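Alginate lyase, family PL7 (Zobellia galactanivorans, PDB 4BE3) is an exolytic alginate lyase of family PL7, which probably cleaves the polysaccharide alginate by beta-elimination. Local coordinates at residues L68-H73 and Q254-G259; G80-T85 and A303-G308; I121-K126 and F187-N192; I16-G21 and V28-D33. One frame throughout, in Å; residues are numbered along the deposited sequence.

Contact 1. Residues L68-H73 and Q254-G259; sequences LGQKKH and QYFKLG. With SRT (S,R meso-tartaric acid), chain C.
Gln-70 OE1 is gripped twice: the backbone N of Phe-256 reaches it at 2.9 Å along an almost straight N-H (176°), and Trp-74 NE1 brings a second hydrogen bond from just beyond the segment. With CG anti to the backbone N and the chain extended beyond it, the amide runs alongside the Phe-256 ring, their planes 24° apart. In effect the side-chain oxygen stands in for the residue's own carbonyl, which has turned off toward the loop. Before that point the ladder is regular. Gln-70 N donates to Phe-256 O, and Leu-68 and Leu-258 form a hydrogen-bonded pair in which Leu-68 N lies 2.7 Å from Leu-258 O.

On the face carrying Tyr-255 and Lys-257 the chemistry changes. The His-73 and Tyr-255 rings make an offset stack, centroids 4.6 Å apart and planes at 18°, with Tyr-255 CD1 over one face of the imidazole. At the far end of the tyrosine, its OH is hydrogen-bonded to the tartrate hydroxyl O2 at 2.6 Å, and O2 lies at the edge of the ring, near its plane. Lys-257 bends at chi3, and its NZ donates to tartrate O11 at 3.0 Å and to O3, while NZ is also salt-bridged to Glu-67. Thr-60 adds a further bond to the ligand. The strand pair lies in the cleft-lining sheet of the PL7 beta-jelly roll, where a phenol and a lysine paired with Glu-67 are set for a carboxylate-bearing, hydroxyl-rich guest, consistent with a uronate-binding site.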
# COMPACT_ATOMS: atom_id res chain seq x y z
N LEU A 68 -18.21 3.74 -1.32
CA LEU A 68 -16.95 3.27 -2.05
C LEU A 68 -16.13 2.40 -1.15
O LEU A 68 -16.08 2.67 0.09
CB LEU A 68 -16.17 4.52 -2.34
CG LEU A 68 -16.87 5.58 -3.11
CD1 LEU A 68 -15.79 6.68 -3.37
CD2 LEU A 68 -17.31 5.04 -4.51
N GLY A 69 -15.34 1.45 -1.69
CA GLY A 69 -14.35 0.73 -0.88
C GLY A 69 -13.04 0.87 -1.68
O GLY A 69 -13.03 0.72 -2.95
N GLN A 70 -12.00 1.15 -0.94
CA GLN A 70 -10.68 1.34 -1.64
C GLN A 70 -10.18 -0.04 -2.13
O GLN A 70 -10.12 -1.05 -1.37
CB GLN A 70 -9.70 1.94 -0.61
CG GLN A 70 -8.29 2.05 -1.12
CD GLN A 70 -7.41 2.58 0.00
OE1 GLN A 70 -7.68 2.27 1.23
NE2 GLN A 70 -6.27 3.24 -0.33
N LYS A 71 -9.70 -0.08 -3.41
CA LYS A 71 -9.29 -1.40 -3.98
C LYS A 71 -7.96 -1.88 -3.42
O LYS A 71 -7.80 -3.08 -3.19
CB LYS A 71 -9.10 -1.13 -5.48
CG LYS A 71 -10.41 -0.98 -6.21
CD LYS A 71 -10.12 -0.73 -7.71
CE LYS A 71 -11.46 -0.59 -8.41
NZ LYS A 71 -11.22 -0.35 -9.90
N LYS A 72 -7.01 -0.97 -3.22
CA LYS A 72 -5.67 -1.40 -2.76
C LYS A 72 -5.61 -1.43 -1.22
O LYS A 72 -5.83 -0.38 -0.64
CB LYS A 72 -4.67 -0.39 -3.26
CG LYS A 72 -3.17 -1.04 -3.19
CD LYS A 72 -2.22 -0.17 -4.02
CE LYS A 72 -0.90 -0.89 -4.34
NZ LYS A 72 -0.27 -0.81 -2.97
N HIS A 73 -5.35 -2.57 -0.62
CA HIS A 73 -5.49 -2.69 0.82
C HIS A 73 -4.15 -2.36 1.47
O HIS A 73 -3.10 -2.29 0.73
CB HIS A 73 -5.92 -4.07 1.11
CG HIS A 73 -7.25 -4.41 0.52
ND1 HIS A 73 -7.73 -5.71 0.50
CD2 HIS A 73 -8.20 -3.64 -0.11
CE1 HIS A 73 -8.96 -5.73 -0.08
NE2 HIS A 73 -9.26 -4.46 -0.42
N GLN A 254 -6.36 -3.91 5.80
CA GLN A 254 -7.59 -3.04 5.77
C GLN A 254 -7.62 -2.07 4.67
O GLN A 254 -6.71 -2.10 3.79
CB GLN A 254 -7.63 -2.27 6.95
CG GLN A 254 -6.48 -1.52 7.28
CD GLN A 254 -6.54 -1.75 8.79
OE1 GLN A 254 -7.02 -2.90 9.39
NE2 GLN A 254 -6.29 -0.65 9.44
N TYR A 255 -8.74 -1.33 4.56
CA TYR A 255 -8.85 -0.41 3.49
C TYR A 255 -9.84 0.69 3.84
O TYR A 255 -10.65 0.49 4.79
CB TYR A 255 -9.28 -1.09 2.17
CG TYR A 255 -10.56 -1.89 2.28
CD1 TYR A 255 -10.50 -3.24 2.62
CD2 TYR A 255 -11.83 -1.32 1.97
CE1 TYR A 255 -11.67 -4.02 2.64
CE2 TYR A 255 -12.99 -2.07 2.02
CZ TYR A 255 -12.91 -3.42 2.37
OH TYR A 255 -14.03 -4.21 2.43
N PHE A 256 -9.75 1.80 3.17
CA PHE A 256 -10.73 2.90 3.45
C PHE A 256 -12.02 2.67 2.80
O PHE A 256 -12.13 2.00 1.75
CB PHE A 256 -10.23 4.26 2.93
CG PHE A 256 -9.06 4.80 3.73
CD1 PHE A 256 -9.26 5.13 5.03
CD2 PHE A 256 -7.76 5.01 3.17
CE1 PHE A 256 -8.24 5.71 5.83
CE2 PHE A 256 -6.71 5.66 3.91
CZ PHE A 256 -6.94 5.93 5.29
N LYS A 257 -13.11 3.26 3.37
CA LYS A 257 -14.40 3.34 2.69
C LYS A 257 -14.99 4.73 2.91
O LYS A 257 -14.65 5.42 3.90
CB LYS A 257 -15.41 2.33 3.34
CG LYS A 257 -14.83 0.89 3.31
CD LYS A 257 -15.96 -0.17 3.56
CE LYS A 257 -16.68 -0.21 2.19
NZ LYS A 257 -18.04 -0.81 2.24
N LEU A 258 -15.83 5.14 1.99
CA LEU A 258 -16.33 6.54 2.03
C LEU A 258 -17.65 6.50 1.34
O LEU A 258 -17.77 5.89 0.19
CB LEU A 258 -15.33 7.39 1.22
CG LEU A 258 -15.74 8.87 1.08
CD1 LEU A 258 -14.41 9.75 1.03
CD2 LEU A 258 -16.52 9.18 -0.20
N GLY A 259 -18.65 7.28 1.85
CA GLY A 259 -19.93 7.43 1.14
C GLY A 259 -21.07 7.58 2.19
O GLY A 259 -20.89 8.40 3.13
O1 SRT C . -18.34 -4.85 4.84
O11 SRT C . -17.42 -2.78 4.42
C1 SRT C . -17.83 -3.92 4.15
C2 SRT C . -17.74 -3.99 2.66
O2 SRT C . -16.50 -3.60 2.03
C3 SRT C . -18.89 -4.63 1.92
O3 SRT C . -19.56 -3.44 1.91
C4 SRT C . -18.64 -5.25 0.62
O4 SRT C . -18.99 -4.71 -0.43
O41 SRT C . -17.93 -6.25 0.54

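Contact 2. Residues G80-T85 and A303-G308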
# COMPACT_ATOMS: atom_id res chain seq x y z
N GLY A 80 -1.83 4.96 5.37
CA GLY A 80 -2.67 5.41 4.30
C GLY A 80 -3.38 6.68 4.82
O GLY A 80 -3.47 6.86 6.05
N LYS A 81 -3.84 7.48 3.92
CA LYS A 81 -4.55 8.75 4.32
C LYS A 81 -5.71 8.93 3.46
O LYS A 81 -5.69 8.74 2.19
CB LYS A 81 -3.55 9.92 4.13
CG LYS A 81 -4.17 11.24 4.59
CD LYS A 81 -3.27 12.45 4.22
CE LYS A 81 -1.98 12.37 5.00
NZ LYS A 81 -1.11 13.56 4.63
N LEU A 82 -6.85 9.34 4.08
CA LEU A 82 -8.02 9.62 3.35
C LEU A 82 -8.46 11.06 3.75
O LEU A 82 -8.53 11.36 4.96
CB LEU A 82 -9.17 8.66 3.75
CG LEU A 82 -10.55 9.04 3.23
CD1 LEU A 82 -10.61 8.90 1.63
CD2 LEU A 82 -11.56 7.97 3.81
N ASN A 83 -8.71 11.94 2.78
CA ASN A 83 -9.26 13.26 3.05
C ASN A 83 -10.59 13.40 2.40
O ASN A 83 -10.75 13.10 1.19
CB ASN A 83 -8.32 14.34 2.36
CG ASN A 83 -7.10 14.65 3.22
OD1 ASN A 83 -7.20 15.49 4.16
ND2 ASN A 83 -6.10 13.91 3.11
N ALA A 84 -11.62 13.91 3.14
CA ALA A 84 -12.86 14.14 2.56
C ALA A 84 -13.46 15.50 2.96
O ALA A 84 -13.21 15.99 4.03
CB ALA A 84 -13.87 13.06 2.98
N THR A 85 -14.21 16.13 2.08
CA THR A 85 -15.00 17.32 2.46
C THR A 85 -16.38 17.02 2.01
O THR A 85 -16.62 16.64 0.83
CB THR A 85 -14.46 18.59 1.73
OG1 THR A 85 -13.12 18.84 2.26
CG2 THR A 85 -15.31 19.74 2.05
N ALA A 303 -12.69 13.81 -2.22
CA ALA A 303 -12.40 12.48 -1.59
C ALA A 303 -11.01 12.15 -2.19
O ALA A 303 -10.90 11.88 -3.42
CB ALA A 303 -13.42 11.46 -2.02
N THR A 304 -9.98 12.16 -1.37
CA THR A 304 -8.60 11.91 -1.87
C THR A 304 -7.97 10.84 -1.05
O THR A 304 -7.90 11.01 0.18
CB THR A 304 -7.81 13.24 -1.70
OG1 THR A 304 -8.55 14.16 -2.53
CG2 THR A 304 -6.35 13.19 -2.29
N LEU A 305 -7.29 9.90 -1.72
CA LEU A 305 -6.45 8.90 -1.05
C LEU A 305 -5.02 9.28 -1.16
O LEU A 305 -4.61 9.76 -2.25
CB LEU A 305 -6.69 7.52 -1.70
CG LEU A 305 -8.14 7.04 -1.58
CD1 LEU A 305 -8.49 5.92 -2.55
CD2 LEU A 305 -8.24 6.42 -0.06
N GLY A 306 -4.22 9.07 -0.14
CA GLY A 306 -2.71 9.27 -0.29
C GLY A 306 -2.00 8.43 0.77
O GLY A 306 -2.57 7.51 1.40
N SER A 307 -0.70 8.69 0.86
CA SER A 307 0.06 7.88 1.74
C SER A 307 -0.07 8.57 3.15
O SER A 307 -0.23 9.75 3.30
CB SER A 307 1.46 7.65 1.03
OG SER A 307 1.93 8.83 1.27
N GLY A 308 0.06 7.72 4.18
CA GLY A 308 0.19 8.18 5.55
C GLY A 308 1.41 9.14 5.68
O GLY A 308 2.45 8.98 4.95
O HOH W 1 -0.21 12.13 2.07
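Leu-82 and Leu-305 meet on the buried side of this strand pair, CD1 of the first 3.8 Å from CD2 of the second, their side chains crossing at a slant. Leu-82 swings CG anti to its backbone N (chi1 169°), whereas Leu-305 sets CG beside its own (chi1 -61°), and this brings the two branches together. Ala-84 and Ala-303 continue the same face with small side chains; Phe-256 and Leu-258 of the facing sheet pack onto it.

Between the faces runs an antiparallel ladder. Asn-83 and Thr-304 form a hydrogen-bonded pair, with Asn-83 N 2.9 Å from Thr-304 O and Thr-304 N 2.8 Å from Asn-83 O. The Lys-81 and Gly-306 pair is less regular, since Lys-81 N sits well above the carbonyl plane of Gly-306 O, close to where strand 295-306 ends. These are neighbouring strands at the middle of the outer, convex sheet of the PL7 beta-jelly roll, joining a strand from early in the chain to the last one.

The other face, with Lys-81, Asn-83 and Thr-304, is looser and nearer solvent. Lys-81 lays its aliphatic chain along the backbone of Ser-307, CB 3.4 Å from Ser-307 O, and bends at chi3. Its NZ is hydrogen-bonded to Ser-309 OG and also donates to a water, 3.1 Å away, that in turn donates to Ser-307 O at 2.7 Å. Thr-304 OG1 turns to Glu-302, and the exposed Ser-307 packs on Lys-72 of the second subunit.

Contact 3. Residues I121-K126 and F187-N192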
# COMPACT_ATOMS: atom_id res chain seq x y z
N ILE A 121 -12.04 2.38 12.45
CA ILE A 121 -12.78 3.69 12.65
C ILE A 121 -13.96 3.74 11.78
O ILE A 121 -13.98 3.29 10.61
CB ILE A 121 -11.89 4.94 12.35
CG1 ILE A 121 -12.74 6.20 12.49
CG2 ILE A 121 -11.26 4.92 10.91
CD1 ILE A 121 -11.94 7.52 12.49
N LYS A 122 -15.08 4.34 12.36
CA LYS A 122 -16.23 4.64 11.54
C LYS A 122 -16.57 6.12 12.00
O LYS A 122 -16.60 6.38 13.24
CB LYS A 122 -17.47 3.80 11.89
CG LYS A 122 -17.26 2.38 11.29
CD LYS A 122 -18.61 1.56 11.43
CE LYS A 122 -18.93 1.27 12.92
NZ LYS A 122 -17.95 0.50 13.77
N ILE A 123 -16.68 7.01 11.05
CA ILE A 123 -17.05 8.44 11.39
C ILE A 123 -18.55 8.51 11.08
O ILE A 123 -19.03 8.25 9.96
CB ILE A 123 -16.27 9.41 10.50
CG1 ILE A 123 -14.74 9.21 10.79
CG2 ILE A 123 -16.73 10.83 10.72
CD1 ILE A 123 -13.90 10.08 9.71
N PHE A 124 -19.28 9.04 12.11
CA PHE A 124 -20.76 9.14 11.99
C PHE A 124 -21.19 10.60 11.97
O PHE A 124 -20.56 11.45 12.64
CB PHE A 124 -21.35 8.61 13.32
CG PHE A 124 -21.29 7.11 13.50
CD1 PHE A 124 -20.08 6.42 13.82
CD2 PHE A 124 -22.54 6.39 13.43
CE1 PHE A 124 -20.07 5.04 14.04
CE2 PHE A 124 -22.49 5.02 13.73
CZ PHE A 124 -21.33 4.34 13.98
N TYR A 125 -22.37 10.81 11.37
CA TYR A 125 -23.10 12.09 11.56
C TYR A 125 -24.48 11.54 12.05
O TYR A 125 -25.07 10.66 11.42
CB TYR A 125 -23.24 12.84 10.21
CG TYR A 125 -24.22 14.00 10.37
CD1 TYR A 125 -25.61 13.82 10.25
CD2 TYR A 125 -23.73 15.26 10.69
CE1 TYR A 125 -26.45 14.91 10.41
CE2 TYR A 125 -24.56 16.40 10.79
CZ TYR A 125 -25.91 16.16 10.70
OH TYR A 125 -26.77 17.25 10.92
N LYS A 126 -24.96 12.09 13.20
CA LYS A 126 -26.26 11.65 13.74
C LYS A 126 -27.11 12.92 14.08
O LYS A 126 -26.57 13.89 14.69
CB LYS A 126 -25.94 10.88 14.98
CG LYS A 126 -27.30 10.45 15.73
CD LYS A 126 -26.86 9.55 16.90
CE LYS A 126 -28.14 9.32 17.81
NZ LYS A 126 -27.74 8.43 18.98
N PHE A 187 -18.27 19.97 6.24
CA PHE A 187 -17.15 19.74 7.16
C PHE A 187 -16.16 18.78 6.45
O PHE A 187 -16.51 18.20 5.39
CB PHE A 187 -17.63 19.14 8.53
CG PHE A 187 -18.36 17.82 8.42
CD1 PHE A 187 -19.71 17.83 8.11
CD2 PHE A 187 -17.66 16.62 8.64
CE1 PHE A 187 -20.43 16.60 8.06
CE2 PHE A 187 -18.37 15.37 8.62
CZ PHE A 187 -19.76 15.38 8.35
N SER A 188 -14.95 18.73 7.00
CA SER A 188 -13.88 17.89 6.44
C SER A 188 -13.41 16.91 7.50
O SER A 188 -13.38 17.26 8.67
CB SER A 188 -12.71 18.86 6.09
OG SER A 188 -13.26 19.68 5.00
N TYR A 189 -12.88 15.75 7.08
CA TYR A 189 -12.17 14.88 7.95
C TYR A 189 -10.90 14.44 7.18
O TYR A 189 -10.84 14.44 5.91
CB TYR A 189 -13.02 13.68 8.42
CG TYR A 189 -13.48 12.76 7.37
CD1 TYR A 189 -12.55 11.78 6.83
CD2 TYR A 189 -14.82 12.64 7.06
CE1 TYR A 189 -12.97 10.80 5.87
CE2 TYR A 189 -15.29 11.66 6.08
CZ TYR A 189 -14.31 10.76 5.50
OH TYR A 189 -14.83 9.81 4.63
N GLU A 190 -9.94 14.10 7.98
CA GLU A 190 -8.76 13.36 7.46
C GLU A 190 -8.47 12.24 8.36
O GLU A 190 -8.39 12.43 9.61
CB GLU A 190 -7.56 14.35 7.48
CG GLU A 190 -6.23 13.66 6.96
CD GLU A 190 -5.07 14.64 6.97
OE1 GLU A 190 -4.97 15.51 6.12
OE2 GLU A 190 -4.31 14.64 7.99
N ILE A 191 -8.28 11.03 7.78
CA ILE A 191 -7.84 9.90 8.57
C ILE A 191 -6.38 9.61 8.01
O ILE A 191 -6.28 9.21 6.85
CB ILE A 191 -8.63 8.67 8.28
CG1 ILE A 191 -10.17 9.01 8.58
CG2 ILE A 191 -8.09 7.43 9.16
CD1 ILE A 191 -11.09 7.83 8.10
N ASN A 192 -5.39 9.89 8.85
CA ASN A 192 -3.95 9.71 8.43
C ASN A 192 -3.32 8.64 9.25
O ASN A 192 -3.05 8.82 10.47
CB ASN A 192 -3.31 11.10 8.67
CG ASN A 192 -1.79 11.03 8.46
OD1 ASN A 192 -1.36 10.13 7.71
ND2 ASN A 192 -1.00 11.85 9.14
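Ile-123 and Tyr-189 make a CH-pi contact: the methyl CD1 of Ile-123 stands 3.6 Å from the centroid of the Tyr-189 ring, over its face and 17° off the normal. Tyr-189 carries CG between its backbone N and carbonyl carbon (chi1 62°), a cramped setting that turns a face of the ring to the isoleucine. Its hydroxyl travels across the core to hydrogen-bond Val-107 O on strand 104-112.

The remaining contacts are aliphatic or between rings. Ile-191 CD1 is shared by two partners, 3.9 Å from Ile-123 CD1 and 4.0 Å from Ile-121 CG2; Ile-121 and Ile-191 point at one another tip to tip. No hydrogen bond crosses here, because the strands belong to the two different sheets of the beta-jelly roll. Their axes pass 10.3 Å apart and run almost antiparallel, at 173°, so this is face-to-face sandwich packing through side chains that meet between the sheets. Further along, the two rings of Tyr-125 and Phe-187 touch more distantly, with Tyr-125 CD2 4.4 Å from Phe-187 CE1. Tyr-125 OH, like that of Tyr-189, finds a main-chain acceptor within the protein, in its case Ile-181 O.

Contact 4. Residues I16-G21 and V28-D33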
# COMPACT_ATOMS: atom_id res chain seq x y z
N ILE A 16 -17.60 0.17 -5.72
CA ILE A 16 -18.78 0.64 -4.94
C ILE A 16 -19.73 -0.52 -4.66
O ILE A 16 -19.79 -1.51 -5.46
CB ILE A 16 -19.49 1.85 -5.70
CG1 ILE A 16 -20.41 2.73 -4.74
CG2 ILE A 16 -20.37 1.34 -6.84
CD1 ILE A 16 -20.81 4.06 -5.31
N LEU A 17 -20.49 -0.38 -3.54
CA LEU A 17 -21.71 -1.20 -3.37
C LEU A 17 -22.83 -0.12 -3.28
O LEU A 17 -22.69 0.85 -2.46
CB LEU A 17 -21.59 -2.01 -2.07
CG LEU A 17 -22.95 -2.63 -1.59
CD1 LEU A 17 -23.45 -3.55 -2.77
CD2 LEU A 17 -22.55 -3.39 -0.36
N LEU A 18 -23.96 -0.28 -3.98
CA LEU A 18 -25.11 0.64 -3.89
C LEU A 18 -26.15 0.11 -2.97
O LEU A 18 -26.15 -1.13 -2.66
CB LEU A 18 -25.77 0.79 -5.28
CG LEU A 18 -24.77 1.17 -6.41
CD1 LEU A 18 -25.67 1.30 -7.68
CD2 LEU A 18 -24.02 2.51 -6.20
N GLY A 19 -27.11 0.97 -2.63
CA GLY A 19 -28.19 0.63 -1.66
C GLY A 19 -29.08 -0.48 -2.23
O GLY A 19 -29.77 -1.13 -1.45
N ASP A 20 -29.12 -0.64 -3.55
CA ASP A 20 -29.88 -1.74 -4.08
C ASP A 20 -29.10 -3.06 -4.31
O ASP A 20 -29.66 -3.97 -4.97
CB ASP A 20 -30.52 -1.32 -5.36
CG ASP A 20 -29.51 -1.18 -6.49
OD1 ASP A 20 -28.23 -1.33 -6.28
OD2 ASP A 20 -29.97 -0.97 -7.66
N GLY A 21 -27.89 -3.16 -3.80
CA GLY A 21 -27.05 -4.37 -3.73
C GLY A 21 -26.19 -4.48 -5.02
O GLY A 21 -25.40 -5.42 -5.15
N VAL A 28 -15.20 4.51 -13.33
CA VAL A 28 -15.08 5.61 -14.29
C VAL A 28 -16.30 5.69 -15.20
O VAL A 28 -16.75 4.58 -15.82
CB VAL A 28 -13.75 5.52 -15.11
CG1 VAL A 28 -13.77 6.57 -16.23
CG2 VAL A 28 -12.55 5.85 -14.19
N ASN A 29 -16.87 6.92 -15.36
CA ASN A 29 -18.12 7.08 -16.10
C ASN A 29 -19.21 6.13 -15.67
O ASN A 29 -19.82 5.44 -16.52
CB ASN A 29 -17.87 6.96 -17.60
CG ASN A 29 -16.90 8.02 -18.07
OD1 ASN A 29 -16.93 9.15 -17.51
ND2 ASN A 29 -16.00 7.70 -19.05
N TYR A 30 -19.48 6.09 -14.35
CA TYR A 30 -20.56 5.23 -13.84
C TYR A 30 -21.41 6.02 -12.94
O TYR A 30 -20.85 6.74 -12.10
CB TYR A 30 -19.94 4.10 -13.10
CG TYR A 30 -21.04 3.22 -12.48
CD1 TYR A 30 -21.74 2.34 -13.25
CD2 TYR A 30 -21.38 3.36 -11.10
CE1 TYR A 30 -22.77 1.51 -12.72
CE2 TYR A 30 -22.33 2.52 -10.55
CZ TYR A 30 -23.02 1.62 -11.37
OH TYR A 30 -24.01 0.85 -10.82
N ALA A 31 -22.74 5.92 -13.10
CA ALA A 31 -23.64 6.57 -12.11
C ALA A 31 -24.84 5.67 -12.06
O ALA A 31 -25.07 4.84 -12.98
CB ALA A 31 -24.04 8.01 -12.52
N LYS A 32 -25.66 5.83 -11.00
CA LYS A 32 -26.92 5.19 -11.04
C LYS A 32 -27.85 6.11 -10.30
O LYS A 32 -27.60 6.51 -9.11
CB LYS A 32 -26.84 3.82 -10.38
CG LYS A 32 -28.30 3.32 -10.34
CD LYS A 32 -28.51 1.98 -10.95
CE LYS A 32 -28.31 0.87 -9.95
NZ LYS A 32 -29.38 -0.09 -10.34
N ASP A 33 -28.92 6.53 -10.98
CA ASP A 33 -29.90 7.43 -10.44
C ASP A 33 -30.40 6.91 -9.06
O ASP A 33 -30.57 5.67 -8.84
CB ASP A 33 -31.18 7.40 -11.31
CG ASP A 33 -30.98 8.09 -12.67
OD1 ASP A 33 -30.00 8.74 -12.92
OD2 ASP A 33 -31.94 8.01 -13.44
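Lys-32 NZ forms a salt bridge with Asp-20 OD2, 2.9 Å away, and uses the syn lone pair of that oxygen. Asp-20 lies in a type I beta turn from Leu-18 to Gly-21, closed by the bond from Gly-21 N to Leu-18 O; the turn follows strand 14-17 of the sheet that lines the cleft of the jelly roll. To reach the carboxylate, Lys-32 leaves with CG anti to its backbone N (chi1 173°) and then bends at each later torsion, approaching from the opposite direction to the aspartate.

The bent chain folds over Leu-18, whose CD1 touches Lys-32 CE at 3.5 Å. That same methyl also meets Tyr-30 OH, 3.6 Å off, so one methyl touches both the lysine and the tyrosine. Ile-16 CG2 approaches the ring of Tyr-30 more loosely, at 4.4 Å from CE2.

Beyond this shell, Phe-36 packs on Ile-16, Leu-18 and Tyr-30 alike, giving the apolar part a common backing. Between Ile-16 and Leu-18, Leu-17 turns away from the 28-33 loop and into the tartrate pocket. The loop therefore packs against the back of a strand that lines the pocket on its other side. Asp-20 is held at both carboxylate oxygens, for while OD2 receives the lysine, OD1 is hydrogen-bonded to Thr-22 OG1.

All four contacts belong to one two-sheet jelly roll. Contact 1 pairs strands 65-70 and 254-258 of the cleft-lining sheet, and contact 4 packs a loop on strand 14-17, next to 65-70; their centres are 15 Å apart, and Leu-68 CD2 touches Ile-16 CD1 at 3.7 Å. Contact 2 pairs strands of the opposing sheet, and contact 3 spans the two. Phe-256 of contact 1 inserts against Gly-80, Lys-81 and Leu-305 of contact 2, while Leu-82 N probably hydrogen-bonds Ile-191 O of contact 3. Along the chain contact 4 closes first; contacts 1 and 2 then interleave, and contact 3 falls within the span of both. Sequence-distant strands thus meet in both sheets, with contacts 1 and 4 supplying tartrate-pocket residues.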